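Local coordinates for Lmo0135 protein (Listeria monocytogenes EGD-e, PDB 5ISU) that probably binds peptides outside the cell as the substrate-binding protein of an ABC transporter and hands them on for uptake, at residues I68-D81 and T131-E145. Numbering follows the deposited sequence.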
ATOM      1  N   ILE A  68      20.124  16.671  -1.837  1.00 63.95           N
ATOM      2  CA  ILE A  68      20.520  16.221  -0.515  1.00 65.56           C
ATOM      3  C   ILE A  68      21.968  16.630  -0.290  1.00 68.23           C
ATOM      4  O   ILE A  68      22.819  16.372  -1.139  1.00 71.90           O
ATOM      5  CB  ILE A  68      20.370  14.684  -0.423  1.00 68.31           C
ATOM      6  CG1 ILE A  68      18.936  14.273  -0.823  1.00 66.07           C
ATOM      7  CG2 ILE A  68      20.731  14.173   0.972  1.00 70.26           C
ATOM      8  CD1 ILE A  68      18.703  12.770  -0.892  1.00 67.09           C
ATOM      9  N   SER A  69      22.247  17.265   0.849  1.00 61.89           N
ATOM     10  CA  SER A  69      23.598  17.711   1.160  1.00 65.00           C
ATOM     11  C   SER A  69      24.562  16.528   1.364  1.00 65.51           C
ATOM     12  O   SER A  69      24.142  15.406   1.612  1.00 63.85           O
ATOM     13  CB  SER A  69      23.608  18.615   2.412  1.00 64.75           C
ATOM     14  OG  SER A  69      23.301  17.886   3.594  1.00 62.86           O
ATOM     15  N   ASP A  70      25.853  16.815   1.305  1.00 70.05           N
ATOM     16  CA  ASP A  70      26.890  15.787   1.478  1.00 73.83           C
ATOM     17  C   ASP A  70      26.827  15.081   2.840  1.00 71.43           C
ATOM     18  O   ASP A  70      27.036  13.877   2.911  1.00 72.11           O
ATOM     19  CB  ASP A  70      28.275  16.401   1.262  1.00 78.24           C
ATOM     20  CG  ASP A  70      28.417  17.081  -0.113  1.00 82.83           C
ATOM     21  OD1 ASP A  70      27.556  16.854  -1.011  1.00 81.74           O
ATOM     22  OD2 ASP A  70      29.400  17.846  -0.288  1.00 87.52           O
ATOM     23  N   ASP A  71      26.520  15.826   3.901  1.00 70.38           N
ATOM     24  CA  ASP A  71      26.395  15.244   5.258  1.00 70.87           C
ATOM     25  C   ASP A  71      25.033  14.536   5.521  1.00 68.59           C
ATOM     26  O   ASP A  71      24.796  14.052   6.624  1.00 68.33           O
ATOM     27  CB  ASP A  71      26.700  16.288   6.352  1.00 73.59           C
ATOM     28  CG  ASP A  71      25.765  17.511   6.306  1.00 75.63           C
ATOM     29  OD1 ASP A  71      24.640  17.423   5.762  1.00 73.93           O
ATOM     30  OD2 ASP A  71      26.166  18.570   6.840  1.00 78.66           O
ATOM     31  N   ASN A  72      24.141  14.519   4.520  1.00 64.50           N
ATOM     32  CA  ASN A  72      22.838  13.827   4.608  1.00 62.38           C
ATOM     33  C   ASN A  72      21.837  14.373   5.630  1.00 60.85           C
ATOM     34  O   ASN A  72      20.871  13.682   5.976  1.00 58.01           O
ATOM     35  CB  ASN A  72      23.055  12.326   4.862  1.00 64.19           C
ATOM     36  CG  ASN A  72      23.917  11.677   3.801  1.00 66.35           C
ATOM     37  OD1 ASN A  72      24.986  11.146   4.095  1.00 68.63           O
ATOM     38  ND2 ASN A  72      23.475  11.752   2.553  1.00 65.23           N
ATOM     39  N   LEU A  73      22.048  15.608   6.088  1.00 61.49           N
ATOM     40  CA  LEU A  73      21.153  16.245   7.062  1.00 60.94           C
ATOM     41  C   LEU A  73      20.261  17.317   6.457  1.00 58.44           C
ATOM     42  O   LEU A  73      19.283  17.688   7.084  1.00 60.84           O
ATOM     43  CB  LEU A  73      21.955  16.878   8.210  1.00 63.10           C
ATOM     44  CG  LEU A  73      22.788  15.948   9.080  1.00 65.88           C
ATOM     45  CD1 LEU A  73      23.502  16.783  10.136  1.00 68.47           C
ATOM     46  CD2 LEU A  73      21.926  14.866   9.712  1.00 64.61           C
ATOM     47  N   THR A  74      20.590  17.819   5.264  1.00 57.87           N
ATOM     48  CA  THR A  74      19.802  18.879   4.636  1.00 56.92           C
ATOM     49  C   THR A  74      19.239  18.499   3.252  1.00 56.13           C
ATOM     50  O   THR A  74      19.987  18.227   2.314  1.00 58.79           O
ATOM     51  CB  THR A  74      20.634  20.171   4.533  1.00 58.23           C
ATOM     52  OG1 THR A  74      21.123  20.530   5.836  1.00 60.74           O
ATOM     53  CG2 THR A  74      19.794  21.324   3.991  1.00 57.10           C
ATOM     54  N   TYR A  75      17.912  18.490   3.148  1.00 53.78           N
ATOM     55  CA  TYR A  75      17.201  18.181   1.915  1.00 51.16           C
ATOM     56  C   TYR A  75      16.575  19.471   1.389  1.00 48.76           C
ATOM     57  O   TYR A  75      15.758  20.081   2.056  1.00 47.42           O
ATOM     58  CB  TYR A  75      16.102  17.134   2.172  1.00 50.75           C
ATOM     59  CG  TYR A  75      16.612  15.745   2.529  1.00 53.12           C
ATOM     60  CD1 TYR A  75      17.246  15.494   3.738  1.00 55.20           C
ATOM     61  CD2 TYR A  75      16.408  14.673   1.673  1.00 53.19           C
ATOM     62  CE1 TYR A  75      17.710  14.215   4.061  1.00 58.28           C
ATOM     63  CE2 TYR A  75      16.857  13.398   1.986  1.00 55.38           C
ATOM     64  CZ  TYR A  75      17.505  13.166   3.179  1.00 57.48           C
ATOM     65  OH  TYR A  75      17.942  11.885   3.474  1.00 59.67           O
ATOM     66  N   THR A  76      16.945  19.864   0.183  1.00 48.87           N
ATOM     67  CA  THR A  76      16.433  21.071  -0.432  1.00 49.28           C
ATOM     68  C   THR A  76      15.536  20.728  -1.612  1.00 47.98           C
ATOM     69  O   THR A  76      15.977  20.081  -2.572  1.00 48.89           O
ATOM     70  CB  THR A  76      17.592  21.940  -0.933  1.00 51.82           C
ATOM     71  OG1 THR A  76      18.457  22.253   0.159  1.00 53.91           O
ATOM     72  CG2 THR A  76      17.090  23.226  -1.543  1.00 52.83           C
ATOM     73  N   VAL A  77      14.283  21.179  -1.546  1.00 47.32           N
ATOM     74  CA  VAL A  77      13.300  20.957  -2.607  1.00 45.50           C
ATOM     75  C   VAL A  77      12.980  22.279  -3.311  1.00 46.77           C
ATOM     76  O   VAL A  77      12.613  23.262  -2.660  1.00 47.14           O
ATOM     77  CB  VAL A  77      11.962  20.401  -2.040  1.00 43.74           C
ATOM     78  CG1 VAL A  77      10.945  20.187  -3.158  1.00 42.51           C
ATOM     79  CG2 VAL A  77      12.191  19.104  -1.280  1.00 43.49           C
ATOM     80  N   LYS A  78      13.121  22.288  -4.634  1.00 47.77           N
ATOM     81  CA  LYS A  78      12.786  23.444  -5.466  1.00 49.46           C
ATOM     82  C   LYS A  78      11.442  23.139  -6.136  1.00 47.52           C
ATOM     83  O   LYS A  78      11.282  22.079  -6.726  1.00 45.66           O
ATOM     84  CB  LYS A  78      13.832  23.654  -6.563  1.00 53.74           C
ATOM     85  CG  LYS A  78      15.170  24.276  -6.159  1.00 59.96           C
ATOM     86  CD  LYS A  78      15.041  25.755  -5.814  1.00 63.75           C
ATOM     87  CE  LYS A  78      16.379  26.488  -5.898  1.00 70.80           C
ATOM     88  NZ  LYS A  78      17.468  25.923  -5.049  1.00 72.04           N
ATOM     89  N   LEU A  79      10.498  24.078  -6.064  1.00 49.76           N
ATOM     90  CA  LEU A  79       9.164  23.925  -6.678  1.00 48.69           C
ATOM     91  C   LEU A  79       9.108  24.534  -8.063  1.00 48.08           C
ATOM     92  O   LEU A  79       9.919  25.365  -8.412  1.00 49.57           O
ATOM     93  CB  LEU A  79       8.089  24.632  -5.829  1.00 48.25           C
ATOM     94  CG  LEU A  79       7.825  24.164  -4.393  1.00 48.64           C
ATOM     95  CD1 LEU A  79       6.682  24.939  -3.757  1.00 46.60           C
ATOM     96  CD2 LEU A  79       7.501  22.682  -4.383  1.00 47.89           C
ATOM     97  N   LYS A  80       8.117  24.131  -8.840  1.00 49.61           N
ATOM     98  CA  LYS A  80       7.892  24.741 -10.145  1.00 52.00           C
ATOM     99  C   LYS A  80       7.336  26.166  -9.922  1.00 53.90           C
ATOM    100  O   LYS A  80       6.781  26.456  -8.859  1.00 53.01           O
ATOM    101  CB  LYS A  80       6.959  23.870 -11.004  1.00 51.44           C
ATOM    102  CG  LYS A  80       7.633  22.567 -11.422  1.00 52.63           C
ATOM    103  CD  LYS A  80       6.758  21.616 -12.243  1.00 54.69           C
ATOM    104  CE  LYS A  80       7.585  20.375 -12.581  1.00 55.39           C
ATOM    105  NZ  LYS A  80       6.796  19.263 -13.147  1.00 57.86           N
ATOM    106  N   ASP A  81       7.537  27.045 -10.898  1.00 56.40           N
ATOM    107  CA  ASP A  81       7.079  28.427 -10.818  1.00 59.92           C
ATOM    108  C   ASP A  81       5.649  28.515 -11.292  1.00 56.14           C
ATOM    109  O   ASP A  81       5.229  27.723 -12.127  1.00 54.12           O
ATOM    110  CB  ASP A  81       7.926  29.339 -11.730  1.00 67.68           C
ATOM    111  CG  ASP A  81       9.386  29.464 -11.278  1.00 74.46           C
ATOM    112  OD1 ASP A  81       9.634  29.778 -10.092  1.00 80.74           O
ATOM    113  OD2 ASP A  81      10.291  29.318 -12.132  1.00 77.81           O
ATOM    114  N   THR A 131       9.705  29.501  -4.018  1.00 53.36           N
ATOM    115  CA  THR A 131       9.912  28.224  -4.710  1.00 52.70           C
ATOM    116  C   THR A 131      11.031  27.345  -4.113  1.00 52.17           C
ATOM    117  O   THR A 131      11.566  26.489  -4.811  1.00 52.49           O
ATOM    118  CB  THR A 131      10.189  28.433  -6.223  1.00 54.85           C
ATOM    119  OG1 THR A 131      11.468  29.044  -6.422  1.00 59.32           O
ATOM    120  CG2 THR A 131       9.118  29.302  -6.847  1.00 56.97           C
ATOM    121  N   THR A 132      11.357  27.521  -2.833  1.00 53.26           N
ATOM    122  CA  THR A 132      12.432  26.739  -2.206  1.00 53.08           C
ATOM    123  C   THR A 132      12.123  26.355  -0.761  1.00 51.63           C
ATOM    124  O   THR A 132      11.971  27.216   0.094  1.00 54.93           O
ATOM    125  CB  THR A 132      13.782  27.507  -2.232  1.00 57.04           C
ATOM    126  OG1 THR A 132      14.128  27.858  -3.580  1.00 58.50           O
ATOM    127  CG2 THR A 132      14.933  26.662  -1.607  1.00 57.45           C
ATOM    128  N   VAL A 133      12.069  25.057  -0.500  1.00 50.71           N
ATOM    129  CA  VAL A 133      11.829  24.506   0.836  1.00 50.51           C
ATOM    130  C   VAL A 133      13.116  23.813   1.282  1.00 50.75           C
ATOM    131  O   VAL A 133      13.696  23.041   0.511  1.00 48.72           O
ATOM    132  CB  VAL A 133      10.718  23.434   0.811  1.00 50.44           C
ATOM    133  CG1 VAL A 133      10.326  23.038   2.220  1.00 50.90           C
ATOM    134  CG2 VAL A 133       9.490  23.934   0.067  1.00 51.80           C
ATOM    135  N   LYS A 134      13.569  24.096   2.507  1.00 52.95           N
ATOM    136  CA  LYS A 134      14.791  23.485   3.058  1.00 54.57           C
ATOM    137  C   LYS A 134      14.419  22.699   4.308  1.00 54.56           C
ATOM    138  O   LYS A 134      13.866  23.271   5.254  1.00 54.18           O
ATOM    139  CB  LYS A 134      15.817  24.548   3.445  1.00 57.81           C
ATOM    140  CG  LYS A 134      17.138  23.974   3.938  1.00 60.89           C
ATOM    141  CD  LYS A 134      17.861  24.883   4.921  1.00 65.23           C
ATOM    142  CE  LYS A 134      18.310  26.188   4.302  1.00 68.30           C
ATOM    143  NZ  LYS A 134      18.981  27.050   5.314  1.00 72.43           N
ATOM    144  N   PHE A 135      14.712  21.397   4.304  1.00 52.41           N
ATOM    145  CA  PHE A 135      14.467  20.534   5.449  1.00 52.35           C
ATOM    146  C   PHE A 135      15.814  20.259   6.101  1.00 54.57           C
ATOM    147  O   PHE A 135      16.776  19.923   5.410  1.00 57.36           O
ATOM    148  CB  PHE A 135      13.911  19.158   5.042  1.00 51.48           C
ATOM    149  CG  PHE A 135      12.544  19.176   4.403  1.00 47.81           C
ATOM    150  CD1 PHE A 135      12.409  19.285   3.033  1.00 47.67           C
ATOM    151  CD2 PHE A 135      11.407  18.994   5.171  1.00 47.71           C
ATOM    152  CE1 PHE A 135      11.157  19.252   2.431  1.00 47.29           C
ATOM    153  CE2 PHE A 135      10.150  18.966   4.586  1.00 49.15           C
ATOM    154  CZ  PHE A 135      10.021  19.097   3.210  1.00 48.37           C
ATOM    155  N   THR A 136      15.869  20.383   7.418  0.50 55.90           N
ATOM    156  CA  THR A 136      17.085  20.124   8.171  0.50 58.65           C
ATOM    157  C   THR A 136      16.781  19.050   9.215  0.50 58.92           C
ATOM    158  O   THR A 136      16.016  19.286  10.153  0.50 59.12           O
ATOM    159  CB  THR A 136      17.621  21.406   8.826  0.50 61.15           C
ATOM    160  OG1 THR A 136      16.530  22.142   9.391  0.50 62.18           O
ATOM    161  CG2 THR A 136      18.311  22.288   7.789  0.50 61.48           C
ATOM    162  N   LEU A 137      17.353  17.862   9.012  1.00 57.78           N
ATOM    163  CA  LEU A 137      17.155  16.734   9.919  1.00 58.20           C
ATOM    164  C   LEU A 137      18.076  16.845  11.085  1.00 59.93           C
ATOM    165  O   LEU A 137      19.181  17.355  10.922  1.00 61.38           O
ATOM    166  CB  LEU A 137      17.497  15.407   9.234  1.00 56.18           C
ATOM    167  CG  LEU A 137      16.632  14.958   8.077  1.00 55.06           C
ATOM    168  CD1 LEU A 137      17.167  13.649   7.530  1.00 54.95           C
ATOM    169  CD2 LEU A 137      15.201  14.804   8.527  1.00 54.03           C
ATOM    170  N   PRO A 138      17.657  16.319  12.253  1.00 62.25           N
ATOM    171  CA  PRO A 138      18.508  16.322  13.468  1.00 66.11           C
ATOM    172  C   PRO A 138      19.647  15.285  13.386  1.00 67.58           C
ATOM    173  O   PRO A 138      20.749  15.530  13.861  1.00 71.95           O
ATOM    174  CB  PRO A 138      17.523  15.983  14.593  1.00 66.34           C
ATOM    175  CG  PRO A 138      16.401  15.242  13.918  1.00 64.00           C
ATOM    176  CD  PRO A 138      16.303  15.791  12.523  1.00 60.84           C
ATOM    177  N   THR A 139      19.359  14.132  12.788  1.00 68.12           N
ATOM    178  CA  THR A 139      20.342  13.063  12.589  1.00 67.49           C
ATOM    179  C   THR A 139      20.110  12.480  11.209  1.00 63.77           C
ATOM    180  O   THR A 139      19.117  12.816  10.543  1.00 61.67           O
ATOM    181  CB  THR A 139      20.245  11.975  13.679  1.00 70.30           C
ATOM    182  OG1 THR A 139      18.868  11.707  13.958  1.00 70.25           O
ATOM    183  CG2 THR A 139      20.904  12.437  14.955  1.00 74.01           C
ATOM    184  N   VAL A 140      21.021  11.623  10.759  1.00 62.30           N
ATOM    185  CA  VAL A 140      20.892  11.037   9.425  1.00 61.07           C
ATOM    186  C   VAL A 140      19.657  10.119   9.361  1.00 57.81           C
ATOM    187  O   VAL A 140      19.356   9.429  10.333  1.00 58.69           O
ATOM    188  CB  VAL A 140      22.176  10.279   9.030  1.00 64.36           C
ATOM    189  CG1 VAL A 140      22.017   9.630   7.660  1.00 63.60           C
ATOM    190  CG2 VAL A 140      23.372  11.232   9.034  1.00 65.83           C
ATOM    191  N   ALA A 141      18.931  10.158   8.243  1.00 54.24           N
ATOM    192  CA  ALA A 141      17.733   9.305   8.043  1.00 51.66           C
ATOM    193  C   ALA A 141      17.441   9.129   6.540  1.00 49.32           C
ATOM    194  O   ALA A 141      16.651   9.885   5.965  1.00 47.48           O
ATOM    195  CB  ALA A 141      16.525   9.893   8.759  1.00 51.27           C
ATOM    196  N   PRO A 142      18.101   8.158   5.890  1.00 49.78           N
ATOM    197  CA  PRO A 142      17.914   7.902   4.455  1.00 50.04           C
ATOM    198  C   PRO A 142      16.461   7.718   3.997  1.00 48.29           C
ATOM    199  O   PRO A 142      16.110   8.178   2.913  1.00 51.80           O
ATOM    200  CB  PRO A 142      18.722   6.617   4.216  1.00 51.08           C
ATOM    201  CG  PRO A 142      19.076   6.107   5.580  1.00 52.96           C
ATOM    202  CD  PRO A 142      19.186   7.320   6.423  1.00 53.19           C
ATOM    203  N   ALA A 143      15.624   7.113   4.834  1.00 48.15           N
ATOM    204  CA  ALA A 143      14.196   6.913   4.503  1.00 47.76           C
ATOM    205  C   ALA A 143      13.439   8.212   4.342  1.00 47.07           C
ATOM    206  O   ALA A 143      12.319   8.205   3.846  1.00 44.76           O
ATOM    207  CB  ALA A 143      13.508   6.078   5.578  1.00 49.08           C
ATOM    208  N   PHE A 144      14.021   9.330   4.780  1.00 47.79           N
ATOM    209  CA  PHE A 144      13.313  10.604   4.656  1.00 46.22           C
ATOM    210  C   PHE A 144      13.159  11.027   3.187  1.00 44.88           C
ATOM    211  O   PHE A 144      12.245  11.771   2.860  1.00 43.25           O
ATOM    212  CB  PHE A 144      13.972  11.683   5.489  1.00 47.49           C
ATOM    213  CG  PHE A 144      13.211  12.959   5.512  1.00 47.54           C
ATOM    214  CD1 PHE A 144      12.000  13.032   6.189  1.00 47.31           C
ATOM    215  CD2 PHE A 144      13.716  14.101   4.902  1.00 47.54           C
ATOM    216  CE1 PHE A 144      11.286  14.216   6.240  1.00 48.32           C
ATOM    217  CE2 PHE A 144      13.008  15.291   4.949  1.00 49.00           C
ATOM    218  CZ  PHE A 144      11.789  15.349   5.615  1.00 48.83           C
ATOM    219  N   GLU A 145      14.042  10.548   2.309  1.00 46.56           N
ATOM    220  CA  GLU A 145      13.884  10.808   0.881  1.00 47.60           C
ATOM    221  C   GLU A 145      12.537  10.258   0.395  1.00 44.76           C
ATOM    222  O   GLU A 145      11.851  10.903  -0.397  1.00 43.51           O
ATOM    223  CB  GLU A 145      15.009  10.180   0.065  1.00 53.35           C
ATOM    224  CG  GLU A 145      14.838  10.347  -1.452  1.00 57.85           C
ATOM    225  CD  GLU A 145      16.066   9.947  -2.268  1.00 64.34           C
ATOM    226  OE1 GLU A 145      17.024   9.335  -1.713  1.00 68.47           O
ATOM    227  OE2 GLU A 145      16.067  10.258  -3.481  1.00 69.13           O
TER
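Tyr75 pairs with Phe135 in an antiparallel hydrogen-bonded pair, each backbone N donating to the other's O, and its side chain packs against the chain that follows Phe135. Its CB rests on Phe135 CB at 4.1 Å. With CG anti to the carbonyl carbon (chi1 -68°), the ring runs toward residues 137-145. Over its centre stands the edge of Phe144, CD1 meeting Phe144 CD2 at 4.0 Å in a T-shaped stack with planes at 84°; Ile68 CG2 covers the opposite face. Farther out CE1 touches Leu137 CD1 at 3.6 Å, CE2 lies 4.0 Å from Glu145 N, and OH ends 3.4 Å from Ala141 O. A tyrosine suits this place because its flat ring takes Ile68 on one face and the Phe144 edge on the other.

Along the same face, Val77 CG2 meets the edge of the Phe135 ring at CE1, 3.9 Å away; these compact and flat apolar groups fit a buried layer that Val125 extends. Thr74, Thr76, Lys78, Thr132, Lys134 and Thr136 occupy the other, more polar face, where the aliphatic CD of Lys78 lies alongside Thr132 OG1, which hydrogen-bonds Asp129. Beta-branched threonines suit the extended backbone there. Leu137 N closes the pairing on Leu73 O at 2.7 Å. Strands 74-79 and 132-136 are thus the second and central strands of a five-stranded antiparallel sheet in this family 5 solute-binding protein.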